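Phosphoglucosamine/phosphogalactosamine mutase (Sulfolobus tokodaii, PDB 2F7L) interconverts glucosamine 6-phosphate with glucosamine 1-phosphate and galactosamine 6-phosphate with galactosamine 1-phosphate, on the way to UDP-GlcNAc and UDP-GalNAc. Local coordinates at residues A[193-198]-A[345-350]; A[267-272]-A[354-359]; A[391-396]-A[403-408]; A[302-307]-A[410-415]; A[21-26]-A[104-109]. All coordinates share one frame; numbering follows the deposited sequence.

Contact 1 of 5, residues A[193-198]-A[345-350]; sequences RALGCK and SFALML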
# COMPACT_ATOMS: atom_id res chain seq x y z
N ARG A 193 -4.78 -21.38 4.43
CA ARG A 193 -4.65 -22.78 4.81
C ARG A 193 -4.63 -22.96 6.33
O ARG A 193 -5.16 -23.94 6.85
CB ARG A 193 -3.38 -23.36 4.22
CG ARG A 193 -3.48 -24.82 3.91
CD ARG A 193 -2.27 -25.26 3.15
NE ARG A 193 -1.07 -24.92 3.90
CZ ARG A 193 0.16 -25.34 3.61
NH1 ARG A 193 0.38 -26.15 2.58
NH2 ARG A 193 1.18 -24.97 4.37
N ALA A 194 -4.02 -22.02 7.04
CA ALA A 194 -3.97 -22.13 8.49
C ALA A 194 -5.34 -21.88 9.07
O ALA A 194 -5.70 -22.48 10.07
CB ALA A 194 -2.96 -21.15 9.08
N LEU A 195 -6.11 -20.98 8.45
CA LEU A 195 -7.45 -20.69 8.94
C LEU A 195 -8.44 -21.68 8.32
O LEU A 195 -9.64 -21.45 8.26
CB LEU A 195 -7.81 -19.24 8.60
CG LEU A 195 -6.64 -18.32 9.00
CD1 LEU A 195 -6.98 -16.86 8.79
CD2 LEU A 195 -6.28 -18.57 10.45
N GLY A 196 -7.91 -22.81 7.87
CA GLY A 196 -8.74 -23.83 7.26
C GLY A 196 -9.82 -23.43 6.26
O GLY A 196 -11.00 -23.67 6.50
N CYS A 197 -9.45 -22.84 5.13
CA CYS A 197 -10.45 -22.45 4.14
C CYS A 197 -10.33 -23.37 2.92
O CYS A 197 -9.34 -24.08 2.78
CB CYS A 197 -10.22 -21.02 3.63
SG CYS A 197 -9.74 -19.77 4.85
N LYS A 198 -11.34 -23.36 2.06
CA LYS A 198 -11.26 -24.11 0.82
C LYS A 198 -10.65 -22.96 0.01
O LYS A 198 -11.21 -21.86 -0.03
CB LYS A 198 -12.64 -24.47 0.29
CG LYS A 198 -12.64 -25.60 -0.71
CD LYS A 198 -14.04 -25.81 -1.25
CE LYS A 198 -14.15 -27.15 -1.98
NZ LYS A 198 -13.07 -27.30 -2.97
N SER A 345 -4.33 -8.24 6.34
CA SER A 345 -5.67 -7.73 6.15
C SER A 345 -6.65 -8.85 5.87
O SER A 345 -7.74 -8.85 6.43
CB SER A 345 -5.68 -6.75 4.99
OG SER A 345 -4.76 -5.72 5.24
N PHE A 346 -6.26 -9.77 5.00
CA PHE A 346 -7.11 -10.90 4.65
C PHE A 346 -7.47 -11.72 5.91
O PHE A 346 -8.61 -12.20 6.06
CB PHE A 346 -6.39 -11.79 3.64
CG PHE A 346 -7.04 -13.13 3.44
CD1 PHE A 346 -8.18 -13.26 2.67
CD2 PHE A 346 -6.50 -14.26 4.04
CE1 PHE A 346 -8.77 -14.51 2.48
CE2 PHE A 346 -7.09 -15.51 3.86
CZ PHE A 346 -8.23 -15.63 3.08
N ALA A 347 -6.50 -11.87 6.81
CA ALA A 347 -6.69 -12.61 8.05
C ALA A 347 -7.64 -11.87 9.00
O ALA A 347 -8.53 -12.48 9.61
CB ALA A 347 -5.34 -12.83 8.74
N LEU A 348 -7.44 -10.57 9.14
CA LEU A 348 -8.29 -9.79 10.01
C LEU A 348 -9.71 -9.81 9.47
O LEU A 348 -10.67 -9.82 10.23
CB LEU A 348 -7.80 -8.35 10.09
CG LEU A 348 -6.54 -8.14 10.92
CD1 LEU A 348 -6.04 -6.71 10.76
CD2 LEU A 348 -6.84 -8.44 12.38
N MET A 349 -9.84 -9.83 8.15
CA MET A 349 -11.16 -9.82 7.55
C MET A 349 -11.90 -11.10 7.88
O MET A 349 -13.05 -11.07 8.29
CB MET A 349 -11.07 -9.65 6.03
CG MET A 349 -12.42 -9.40 5.35
SD MET A 349 -13.20 -7.86 5.86
CE MET A 349 -12.73 -6.77 4.51
N LEU A 350 -11.23 -12.24 7.70
CA LEU A 350 -11.83 -13.53 8.01
C LEU A 350 -12.18 -13.61 9.50
O LEU A 350 -13.04 -14.41 9.89
CB LEU A 350 -10.88 -14.68 7.64
CG LEU A 350 -10.66 -14.97 6.15
CD1 LEU A 350 -9.89 -16.26 6.00
CD2 LEU A 350 -11.98 -15.09 5.42
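Leu195 and Leu350 come together through matching torsions: in each, CG lies anti to the carbonyl carbon, chi1 -47° in Leu195 and -71° in Leu350. A nearly straight second torsion then carries each CD1 outward, and the two methyls meet, Leu195 CD1 to Leu350 CD1 at 4.1 Å, with the side chains running at a slant to one another. The same Leu350 methyl also takes up the sulfur of Cys197, whose SG comes to 3.7 Å from Leu350 CD1. It is thus touched by both residues, which reach it from the turn that follows helix 188-194. Leu195 CD1 has a second neighbour one turn earlier on the opposing helix, lying 4.4 Å from Ala347 CB, where the small residue lets the leucine come up close to the backbone. All of this is apolar, and both leucines are buried. Within the helix, Leu350 CG sits over one face of the Phe346 ring, offset toward its rim. The ring itself reaches Val191 and Ala192 of helix 188-194 and Val175 and Val238 of the sheet, so leucine and phenylalanine present a joint hydrophobic surface to domain II. Helix 342-356 of domain III is in this way laid against the helix and strands of domain II, an interface between two of the alpha/beta/alpha domains that phosphohexose mutases string together.

Contact 2 of 5, residues A[267-272]-A[354-359]; sequences SYWASV and ANENVS
Within alpha/beta/alpha domain III of this phosphohexose mutase, two helices, 259-272 and 342-356, meet near their C-terminal ends, with the indole of Trp269 reaching over to Asn355 and, less closely, to Glu356. With CG anti to the backbone N, chi1 -164°, Trp269 swings its six-membered ring across to the other helix. Asn355 comes at the outer side of that ring: its OD1 lies at the edge, near the indole plane, beside CH2. The Asn355 CB follows behind, 3.5 Å from Trp269 CH2, and the two side chains cross at about a right angle, with ring and amide planes 72° apart. The polar end of the indole is held by the same helix, since Trp269 NE1 makes a hydrogen bond to OE2 of Glu351, one turn before Asn355. Replacing Trp269 with an alanine would probably leave the Glu351 carboxylate without this N-H mate and open a gap beside Asn355 where the buried ring had been. Glu356 bends at its second torsion and runs past the indole in the opposite direction. Its OE1 has a long, weak ion pair with Arg366. The carboxylate stands nearly upright to the ring, at 83°, and approaches it obliquely, with Glu356 OE2 4.1 Å from Trp269 CZ3.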
# COMPACT_ATOMS: atom_id res chain seq x y z
N SER A 267 -10.75 -1.12 10.29
CA SER A 267 -10.38 -0.11 11.28
C SER A 267 -11.30 -0.33 12.50
O SER A 267 -10.93 -0.10 13.65
CB SER A 267 -10.59 1.28 10.67
OG SER A 267 -9.72 2.22 11.27
N TYR A 268 -12.50 -0.81 12.22
CA TYR A 268 -13.46 -1.09 13.27
C TYR A 268 -13.00 -2.27 14.15
O TYR A 268 -12.79 -2.13 15.36
CB TYR A 268 -14.81 -1.40 12.64
CG TYR A 268 -15.79 -2.02 13.58
CD1 TYR A 268 -16.23 -1.32 14.71
CD2 TYR A 268 -16.27 -3.32 13.38
CE1 TYR A 268 -17.11 -1.91 15.62
CE2 TYR A 268 -17.15 -3.91 14.28
CZ TYR A 268 -17.56 -3.20 15.40
OH TYR A 268 -18.42 -3.79 16.30
N TRP A 269 -12.86 -3.43 13.51
CA TRP A 269 -12.43 -4.63 14.19
C TRP A 269 -11.20 -4.40 15.07
O TRP A 269 -11.06 -5.00 16.13
CB TRP A 269 -12.13 -5.71 13.16
CG TRP A 269 -12.04 -7.06 13.75
CD1 TRP A 269 -11.06 -7.98 13.55
CD2 TRP A 269 -13.00 -7.67 14.61
NE1 TRP A 269 -11.34 -9.14 14.24
CE2 TRP A 269 -12.53 -8.98 14.90
CE3 TRP A 269 -14.21 -7.25 15.17
CZ2 TRP A 269 -13.24 -9.86 15.72
CZ3 TRP A 269 -14.91 -8.13 15.99
CH2 TRP A 269 -14.42 -9.42 16.25
N ALA A 270 -10.30 -3.53 14.62
CA ALA A 270 -9.08 -3.25 15.38
C ALA A 270 -9.39 -2.69 16.76
O ALA A 270 -8.64 -2.96 17.71
CB ALA A 270 -8.19 -2.29 14.61
N SER A 271 -10.47 -1.92 16.88
CA SER A 271 -10.87 -1.35 18.18
C SER A 271 -11.47 -2.44 19.07
O SER A 271 -11.32 -2.42 20.29
CB SER A 271 -11.91 -0.24 17.98
OG SER A 271 -13.09 -0.80 17.44
N VAL A 272 -12.17 -3.38 18.44
CA VAL A 272 -12.77 -4.48 19.17
C VAL A 272 -11.67 -5.35 19.79
O VAL A 272 -11.85 -5.89 20.87
CB VAL A 272 -13.64 -5.35 18.24
CG1 VAL A 272 -14.11 -6.59 18.97
CG2 VAL A 272 -14.83 -4.54 17.73
N ALA A 354 -15.93 -13.78 10.67
CA ALA A 354 -16.23 -14.97 11.46
C ALA A 354 -17.02 -14.67 12.71
O ALA A 354 -17.94 -15.40 13.08
CB ALA A 354 -14.95 -15.67 11.84
N ASN A 355 -16.65 -13.58 13.37
CA ASN A 355 -17.29 -13.18 14.61
C ASN A 355 -18.64 -12.48 14.40
O ASN A 355 -19.42 -12.36 15.34
CB ASN A 355 -16.34 -12.26 15.39
CG ASN A 355 -16.69 -12.18 16.86
OD1 ASN A 355 -16.17 -11.34 17.60
ND2 ASN A 355 -17.59 -13.06 17.31
N GLU A 356 -18.93 -12.02 13.19
CA GLU A 356 -20.20 -11.36 12.94
C GLU A 356 -21.21 -12.38 12.42
O GLU A 356 -22.42 -12.14 12.39
CB GLU A 356 -20.03 -10.24 11.92
CG GLU A 356 -19.04 -9.17 12.35
CD GLU A 356 -19.52 -8.38 13.55
OE1 GLU A 356 -20.68 -7.94 13.51
OE2 GLU A 356 -18.74 -8.19 14.53
N ASN A 357 -20.69 -13.53 12.01
CA ASN A 357 -21.49 -14.61 11.48
C ASN A 357 -22.44 -14.14 10.37
O ASN A 357 -23.53 -14.68 10.19
CB ASN A 357 -22.29 -15.28 12.59
CG ASN A 357 -22.75 -16.68 12.21
OD1 ASN A 357 -23.52 -17.31 12.93
ND2 ASN A 357 -22.26 -17.16 11.06
N VAL A 358 -22.00 -13.12 9.64
CA VAL A 358 -22.76 -12.55 8.53
C VAL A 358 -21.93 -12.71 7.25
O VAL A 358 -20.71 -12.79 7.32
CB VAL A 358 -23.01 -11.06 8.79
CG1 VAL A 358 -23.42 -10.37 7.54
CG2 VAL A 358 -24.07 -10.91 9.85
N SER A 359 -22.58 -12.75 6.09
CA SER A 359 -21.84 -12.90 4.84
C SER A 359 -21.12 -11.60 4.47
O SER A 359 -21.51 -10.51 4.90
CB SER A 359 -22.77 -13.30 3.70
OG SER A 359 -23.49 -12.18 3.21

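Contact 3 of 5, residues A[391-396]-A[403-408]; sequences KILEVY and AITIDG
Leu393 spreads its two methyls like a fork over the residues facing it, one prong for Ala403 and the other for Thr405. CD1 of Leu393 rests 3.9 Å from Ala403 CB, while CD2 of Leu393 meets Thr405 CG2 at 3.6 Å. The leucine and threonine side chains cross at about a right angle, so the contact is between methyls rather than along their lengths. In Thr405 it is the first torsion that offers the carbon branch: CG2 stands anti to the carbonyl carbon, beside the backbone N, and turns its apolar side to the leucine. Ala403 and Thr405 both point their CB atoms toward the helix, with Ile404 between them pointing away, as in the extended strand 402-404, which gives way to a turn at Thr405. The contact is small, about 100 Å² in all, and lies at the surface, where Ala403 and Thr405 are largely open to solvent. Leu393 also leans on Val409, at the start of the next strand. Helix 385-396 as a whole lies against the antiparallel sheet of the C-terminal domain: Tyr396 sets its ring edge-to-face with Phe418, and Ile392 packs on Leu448 and Ile451 of helix 438-452, the helix beside it.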
# COMPACT_ATOMS: atom_id res chain seq x y z
N LYS A 391 -9.72 29.54 -4.64
CA LYS A 391 -11.08 29.71 -5.14
C LYS A 391 -12.07 28.71 -4.57
O LYS A 391 -12.93 29.07 -3.76
CB LYS A 391 -11.08 29.61 -6.66
CG LYS A 391 -11.78 30.75 -7.39
CD LYS A 391 -13.28 30.55 -7.53
CE LYS A 391 -13.85 31.54 -8.56
NZ LYS A 391 -15.22 31.21 -9.10
N ILE A 392 -11.96 27.45 -4.99
CA ILE A 392 -12.88 26.42 -4.52
C ILE A 392 -13.03 26.49 -3.03
O ILE A 392 -14.10 26.22 -2.49
CB ILE A 392 -12.44 24.99 -4.91
CG1 ILE A 392 -10.92 24.87 -4.90
CG2 ILE A 392 -12.96 24.66 -6.30
CD1 ILE A 392 -10.40 23.74 -5.80
N LEU A 393 -11.95 26.89 -2.38
CA LEU A 393 -11.97 27.01 -0.94
C LEU A 393 -12.95 28.10 -0.54
O LEU A 393 -13.91 27.84 0.19
CB LEU A 393 -10.57 27.34 -0.46
CG LEU A 393 -10.15 26.74 0.88
CD1 LEU A 393 -11.00 25.52 1.22
CD2 LEU A 393 -8.66 26.39 0.80
N GLU A 394 -12.73 29.31 -1.05
CA GLU A 394 -13.60 30.42 -0.70
C GLU A 394 -14.93 30.41 -1.42
O GLU A 394 -15.60 31.43 -1.51
CB GLU A 394 -12.89 31.75 -0.95
CG GLU A 394 -12.73 32.13 -2.41
CD GLU A 394 -11.91 33.40 -2.58
OE1 GLU A 394 -12.31 34.44 -1.99
OE2 GLU A 394 -10.88 33.36 -3.29
N VAL A 395 -15.32 29.26 -1.95
CA VAL A 395 -16.61 29.16 -2.59
C VAL A 395 -17.33 27.95 -2.03
O VAL A 395 -18.55 27.90 -2.02
CB VAL A 395 -16.53 29.06 -4.16
CG1 VAL A 395 -15.39 28.18 -4.58
CG2 VAL A 395 -17.82 28.50 -4.71
N TYR A 396 -16.56 26.98 -1.53
CA TYR A 396 -17.20 25.79 -0.96
C TYR A 396 -17.11 25.70 0.56
O TYR A 396 -17.93 25.02 1.19
CB TYR A 396 -16.67 24.52 -1.61
CG TYR A 396 -17.29 24.27 -2.97
CD1 TYR A 396 -16.65 24.69 -4.14
CD2 TYR A 396 -18.54 23.66 -3.08
CE1 TYR A 396 -17.25 24.51 -5.39
CE2 TYR A 396 -19.14 23.48 -4.32
CZ TYR A 396 -18.49 23.90 -5.47
OH TYR A 396 -19.11 23.73 -6.68
N ALA A 403 -13.22 22.05 5.95
CA ALA A 403 -12.17 21.93 4.97
C ALA A 403 -10.85 21.38 5.49
O ALA A 403 -10.44 21.64 6.63
CB ALA A 403 -11.94 23.27 4.31
N ILE A 404 -10.18 20.61 4.62
CA ILE A 404 -8.90 20.02 4.94
C ILE A 404 -7.94 20.30 3.80
O ILE A 404 -8.09 19.78 2.71
CB ILE A 404 -9.03 18.51 5.15
CG1 ILE A 404 -10.11 18.26 6.21
CG2 ILE A 404 -7.71 17.92 5.59
CD1 ILE A 404 -10.43 16.82 6.47
N THR A 405 -6.96 21.15 4.06
CA THR A 405 -6.01 21.49 3.02
C THR A 405 -4.61 20.95 3.26
O THR A 405 -3.63 21.51 2.77
CB THR A 405 -5.92 23.01 2.83
OG1 THR A 405 -5.42 23.61 4.03
CG2 THR A 405 -7.28 23.59 2.52
N ILE A 406 -4.51 19.84 4.00
CA ILE A 406 -3.20 19.25 4.27
C ILE A 406 -2.57 18.70 2.97
O ILE A 406 -1.38 18.43 2.92
CB ILE A 406 -3.31 18.09 5.30
CG1 ILE A 406 -1.93 17.54 5.64
CG2 ILE A 406 -4.17 16.97 4.75
CD1 ILE A 406 -1.11 18.41 6.58
N ASP A 407 -3.38 18.55 1.92
CA ASP A 407 -2.90 18.03 0.64
C ASP A 407 -3.99 18.27 -0.41
O ASP A 407 -4.90 17.46 -0.58
CB ASP A 407 -2.59 16.54 0.76
CG ASP A 407 -2.10 15.94 -0.53
OD1 ASP A 407 -1.69 16.70 -1.43
OD2 ASP A 407 -2.09 14.70 -0.64
N GLY A 408 -3.88 19.38 -1.13
CA GLY A 408 -4.89 19.71 -2.10
C GLY A 408 -6.00 20.37 -1.28
O GLY A 408 -5.73 21.14 -0.36

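Contact 4 of 5, residues A[302-307]-A[410-415]; sequences VDWTKV and KIIGKD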
# COMPACT_ATOMS: atom_id res chain seq x y z
N VAL A 302 -11.00 9.92 13.09
CA VAL A 302 -10.21 9.58 11.93
C VAL A 302 -9.30 10.79 11.74
O VAL A 302 -9.76 11.92 11.66
CB VAL A 302 -11.10 9.31 10.66
CG1 VAL A 302 -12.47 8.82 11.09
CG2 VAL A 302 -11.20 10.53 9.79
N ASP A 303 -7.99 10.55 11.73
CA ASP A 303 -7.04 11.62 11.53
C ASP A 303 -6.69 11.70 10.06
O ASP A 303 -5.99 10.84 9.54
CB ASP A 303 -5.78 11.36 12.35
CG ASP A 303 -5.94 11.74 13.80
OD1 ASP A 303 -6.26 12.93 14.07
OD2 ASP A 303 -5.74 10.87 14.67
N TRP A 304 -7.18 12.71 9.38
CA TRP A 304 -6.91 12.85 7.95
C TRP A 304 -5.47 13.24 7.70
O TRP A 304 -4.87 13.91 8.53
CB TRP A 304 -7.85 13.89 7.33
CG TRP A 304 -9.27 13.46 7.38
CD1 TRP A 304 -10.22 13.85 8.28
CD2 TRP A 304 -9.91 12.51 6.51
NE1 TRP A 304 -11.41 13.21 8.03
CE2 TRP A 304 -11.25 12.38 6.95
CE3 TRP A 304 -9.49 11.77 5.41
CZ2 TRP A 304 -12.17 11.53 6.31
CZ3 TRP A 304 -10.40 10.92 4.77
CH2 TRP A 304 -11.73 10.81 5.23
N THR A 305 -4.91 12.83 6.57
CA THR A 305 -3.52 13.15 6.27
C THR A 305 -3.21 13.18 4.77
O THR A 305 -4.09 12.94 3.96
CB THR A 305 -2.57 12.15 7.02
OG1 THR A 305 -1.21 12.55 6.83
CG2 THR A 305 -2.76 10.74 6.51
N LYS A 306 -1.97 13.49 4.43
CA LYS A 306 -1.54 13.54 3.04
C LYS A 306 -1.69 12.17 2.40
O LYS A 306 -1.88 11.16 3.09
CB LYS A 306 -0.05 13.95 2.93
CG LYS A 306 0.26 15.28 3.57
CD LYS A 306 1.78 15.60 3.66
CE LYS A 306 2.08 16.86 4.59
NZ LYS A 306 2.01 16.62 6.11
N VAL A 307 -1.61 12.15 1.08
CA VAL A 307 -1.68 10.92 0.31
C VAL A 307 -0.28 10.32 0.37
O VAL A 307 0.72 11.02 0.15
CB VAL A 307 -2.02 11.22 -1.17
CG1 VAL A 307 -1.78 9.99 -2.04
CG2 VAL A 307 -3.47 11.70 -1.28
N LYS A 410 -9.78 19.18 0.42
CA LYS A 410 -10.85 18.23 0.64
C LYS A 410 -11.95 18.94 1.38
O LYS A 410 -11.70 19.64 2.37
CB LYS A 410 -10.40 17.05 1.51
CG LYS A 410 -11.47 15.98 1.63
CD LYS A 410 -11.24 15.11 2.84
CE LYS A 410 -12.25 13.98 2.92
NZ LYS A 410 -12.06 12.96 1.84
N ILE A 411 -13.17 18.78 0.90
CA ILE A 411 -14.29 19.39 1.56
C ILE A 411 -15.29 18.34 1.95
O ILE A 411 -15.67 17.50 1.15
CB ILE A 411 -14.93 20.45 0.69
CG1 ILE A 411 -14.01 21.67 0.69
CG2 ILE A 411 -16.33 20.79 1.20
CD1 ILE A 411 -14.71 22.94 0.53
N ILE A 412 -15.69 18.39 3.20
CA ILE A 412 -16.66 17.43 3.70
C ILE A 412 -17.93 18.10 4.17
O ILE A 412 -17.91 19.00 5.02
CB ILE A 412 -16.08 16.62 4.85
CG1 ILE A 412 -14.75 16.00 4.42
CG2 ILE A 412 -17.09 15.57 5.27
CD1 ILE A 412 -13.93 15.49 5.57
N GLY A 413 -19.04 17.64 3.60
CA GLY A 413 -20.36 18.15 3.94
C GLY A 413 -21.30 16.98 4.21
O GLY A 413 -20.92 15.82 4.04
N LYS A 414 -22.52 17.29 4.63
CA LYS A 414 -23.49 16.25 4.92
C LYS A 414 -23.75 15.38 3.69
O LYS A 414 -24.25 15.85 2.67
CB LYS A 414 -24.79 16.90 5.39
CG LYS A 414 -25.67 15.99 6.20
CD LYS A 414 -25.25 15.98 7.67
CE LYS A 414 -26.22 15.14 8.51
NZ LYS A 414 -26.01 15.37 9.96
N ASP A 415 -23.39 14.11 3.79
CA ASP A 415 -23.61 13.19 2.69
C ASP A 415 -22.91 13.48 1.38
O ASP A 415 -23.44 13.16 0.32
CB ASP A 415 -25.11 13.05 2.42
CG ASP A 415 -25.85 12.44 3.58
OD1 ASP A 415 -25.25 11.58 4.26
OD2 ASP A 415 -27.02 12.81 3.82
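Lys410 NZ, set over the Trp304 indole, is gripped through hydrogen bonds by two backbone carbonyl oxygens, those of Val285 and Ser287, in a buried place. The tryptophan adds its pi cloud: Lys410 NZ lies 4.4 Å from the centroid of the six-membered ring, 32° off the normal, an off-centre cation-pi contact. Better centred is the methylene before it, with Lys410 CE 4.0 Å from the same centroid in a CH-pi contact over the face. The lysine gets there as a long extended chain that bends only at its last torsion, chi4 69°. The two residues belong to different domains: Trp304 is on an outermost strand of the alpha/beta/alpha sheet of domain III, Lys410 on a strand of the antiparallel sheet of the C-terminal domain. On the opposite face of the indole lies CG2 of Val302, from its own strand. With a serine in place of Trp304, the ammonium of Lys410 would probably lose its aromatic support, and a gap would open between the two sheets. Ile412, two residues on from the lysine, approaches the indole obliquely, its CD1 4.3 Å from Trp304 CE2. The nearby indole nitrogen, Trp304 NE1, has a weak hydrogen bond to Glu292.

Contact 5 of 5, residues A[21-26]-A[104-109]; sequences ELVLKL and NGIKVV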
# COMPACT_ATOMS: atom_id res chain seq x y z
N GLU A 21 23.28 -0.08 -14.36
CA GLU A 21 24.25 0.96 -13.96
C GLU A 21 23.72 1.91 -12.88
O GLU A 21 24.46 2.30 -11.96
CB GLU A 21 24.68 1.81 -15.15
CG GLU A 21 25.20 1.02 -16.31
CD GLU A 21 24.09 0.32 -17.07
OE1 GLU A 21 23.06 0.97 -17.38
OE2 GLU A 21 24.27 -0.88 -17.38
N LEU A 22 22.45 2.30 -13.02
CA LEU A 22 21.83 3.19 -12.07
C LEU A 22 21.68 2.48 -10.74
O LEU A 22 22.09 3.01 -9.70
CB LEU A 22 20.46 3.64 -12.59
CG LEU A 22 19.55 4.52 -11.71
CD1 LEU A 22 20.28 5.66 -11.08
CD2 LEU A 22 18.47 5.07 -12.58
N VAL A 23 21.11 1.28 -10.77
CA VAL A 23 20.91 0.51 -9.56
C VAL A 23 22.27 0.24 -8.91
O VAL A 23 22.40 0.20 -7.69
CB VAL A 23 20.19 -0.82 -9.87
CG1 VAL A 23 20.17 -1.74 -8.63
CG2 VAL A 23 18.76 -0.53 -10.36
N LEU A 24 23.29 0.04 -9.71
CA LEU A 24 24.59 -0.20 -9.11
C LEU A 24 25.01 1.02 -8.26
O LEU A 24 25.51 0.86 -7.13
CB LEU A 24 25.65 -0.50 -10.17
CG LEU A 24 27.07 -0.59 -9.59
CD1 LEU A 24 27.13 -1.68 -8.53
CD2 LEU A 24 28.06 -0.85 -10.70
N LYS A 25 24.81 2.23 -8.79
CA LYS A 25 25.19 3.45 -8.07
C LYS A 25 24.29 3.68 -6.86
O LYS A 25 24.78 4.01 -5.76
CB LYS A 25 25.11 4.65 -9.02
CG LYS A 25 25.93 5.87 -8.60
CD LYS A 25 26.26 6.67 -9.84
CE LYS A 25 25.96 8.14 -9.64
NZ LYS A 25 26.35 8.97 -10.82
N LEU A 26 22.99 3.50 -7.07
CA LEU A 26 22.00 3.66 -6.03
C LEU A 26 22.30 2.72 -4.85
O LEU A 26 21.97 3.03 -3.71
CB LEU A 26 20.61 3.38 -6.62
CG LEU A 26 19.33 3.87 -5.94
CD1 LEU A 26 18.58 2.69 -5.37
CD2 LEU A 26 19.64 4.89 -4.84
N ASN A 104 10.06 -1.68 -12.65
CA ASN A 104 10.69 -2.29 -11.50
C ASN A 104 11.37 -1.15 -10.77
O ASN A 104 11.50 -0.08 -11.33
CB ASN A 104 11.67 -3.37 -11.89
CG ASN A 104 11.71 -4.50 -10.87
OD1 ASN A 104 12.08 -5.64 -11.18
ND2 ASN A 104 11.34 -4.19 -9.65
N GLY A 105 11.76 -1.34 -9.52
CA GLY A 105 12.39 -0.26 -8.80
C GLY A 105 13.09 -0.64 -7.51
O GLY A 105 13.31 -1.82 -7.22
N ILE A 106 13.44 0.35 -6.72
CA ILE A 106 14.12 0.07 -5.49
C ILE A 106 13.42 0.71 -4.34
O ILE A 106 13.18 1.91 -4.36
CB ILE A 106 15.54 0.63 -5.51
CG1 ILE A 106 16.33 0.03 -6.67
CG2 ILE A 106 16.21 0.36 -4.19
CD1 ILE A 106 16.70 -1.41 -6.47
N LYS A 107 13.05 -0.09 -3.35
CA LYS A 107 12.43 0.42 -2.13
C LYS A 107 13.52 0.19 -1.07
O LYS A 107 14.29 -0.78 -1.15
CB LYS A 107 11.19 -0.38 -1.76
CG LYS A 107 9.87 0.25 -2.19
CD LYS A 107 8.67 -0.57 -1.71
CE LYS A 107 7.35 -0.07 -2.31
NZ LYS A 107 6.16 -0.99 -2.13
N VAL A 108 13.62 1.08 -0.11
CA VAL A 108 14.61 0.84 0.93
C VAL A 108 13.93 1.00 2.27
O VAL A 108 13.36 2.04 2.58
CB VAL A 108 15.88 1.77 0.77
CG1 VAL A 108 15.73 2.67 -0.43
CG2 VAL A 108 16.17 2.53 2.04
N VAL A 109 13.96 -0.08 3.05
CA VAL A 109 13.35 -0.09 4.36
C VAL A 109 14.37 0.07 5.47
O VAL A 109 15.37 -0.63 5.53
CB VAL A 109 12.52 -1.37 4.59
CG1 VAL A 109 12.82 -2.37 3.51
CG2 VAL A 109 12.79 -1.95 5.96
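Ile106 meets Val23 and Leu26 without a single flat group among the three, so branched aliphatic ends do the work that ring faces and edges do in other contacts. CD1 of Ile106 goes to the valine, 4.1 Å from Val23 CG1. Leu26 CD1 sits against CB, CG1 and CG2 of Ile106 together, 3.5 Å from Ile106 CG2 and 3.7 Å from Ile106 CB, and the two side chains pass in opposite directions. Leu26 extends to this spot because its CG is anti to the backbone N, chi1 -161°. All three residues are buried. Helix 20-34 thereby lies on the mixed sheet of alpha/beta/alpha domain I, with Val23 also packing on Leu53, Ile56 and Val57 of helix 50-63, Leu26 on Ile124 of helix 118-130, and Ile106 on Val92 of the adjacent strand. The next residue of the strand, Lys107, points away from the helix and forms salt bridges with Asp8, Asp243 and Asp245, the last two probably magnesium ligands. Strand 103-109 therefore separates two chemistries: charges pair on the metal-site side, while Val23, Leu26 and Ile106 meet through hydrocarbon only, a contact that rests on dispersion and the exclusion of water.

How the contacts relate
From the N terminus, contact 5 closes first, a loop inside domain I that ends before any other opens. Contact 1 then opens in domain II, followed in domain III by contacts 2 and 4. Contact 2 opens before contact 1 closes and closes after it, both on helix 342-356, so the two cross; they also touch. Contact 4 crosses both, staying open until the C-terminal domain, and contact 3 opens and closes inside its loop. Contacts 3 and 4 share a sheet through neighbouring strands 402-404 and 409-413, and Asp407 also reaches the backbone of Val307. Contact 1 joins domains II and III, contact 4 joins III to the C-terminal domain, and the others stay within single domains.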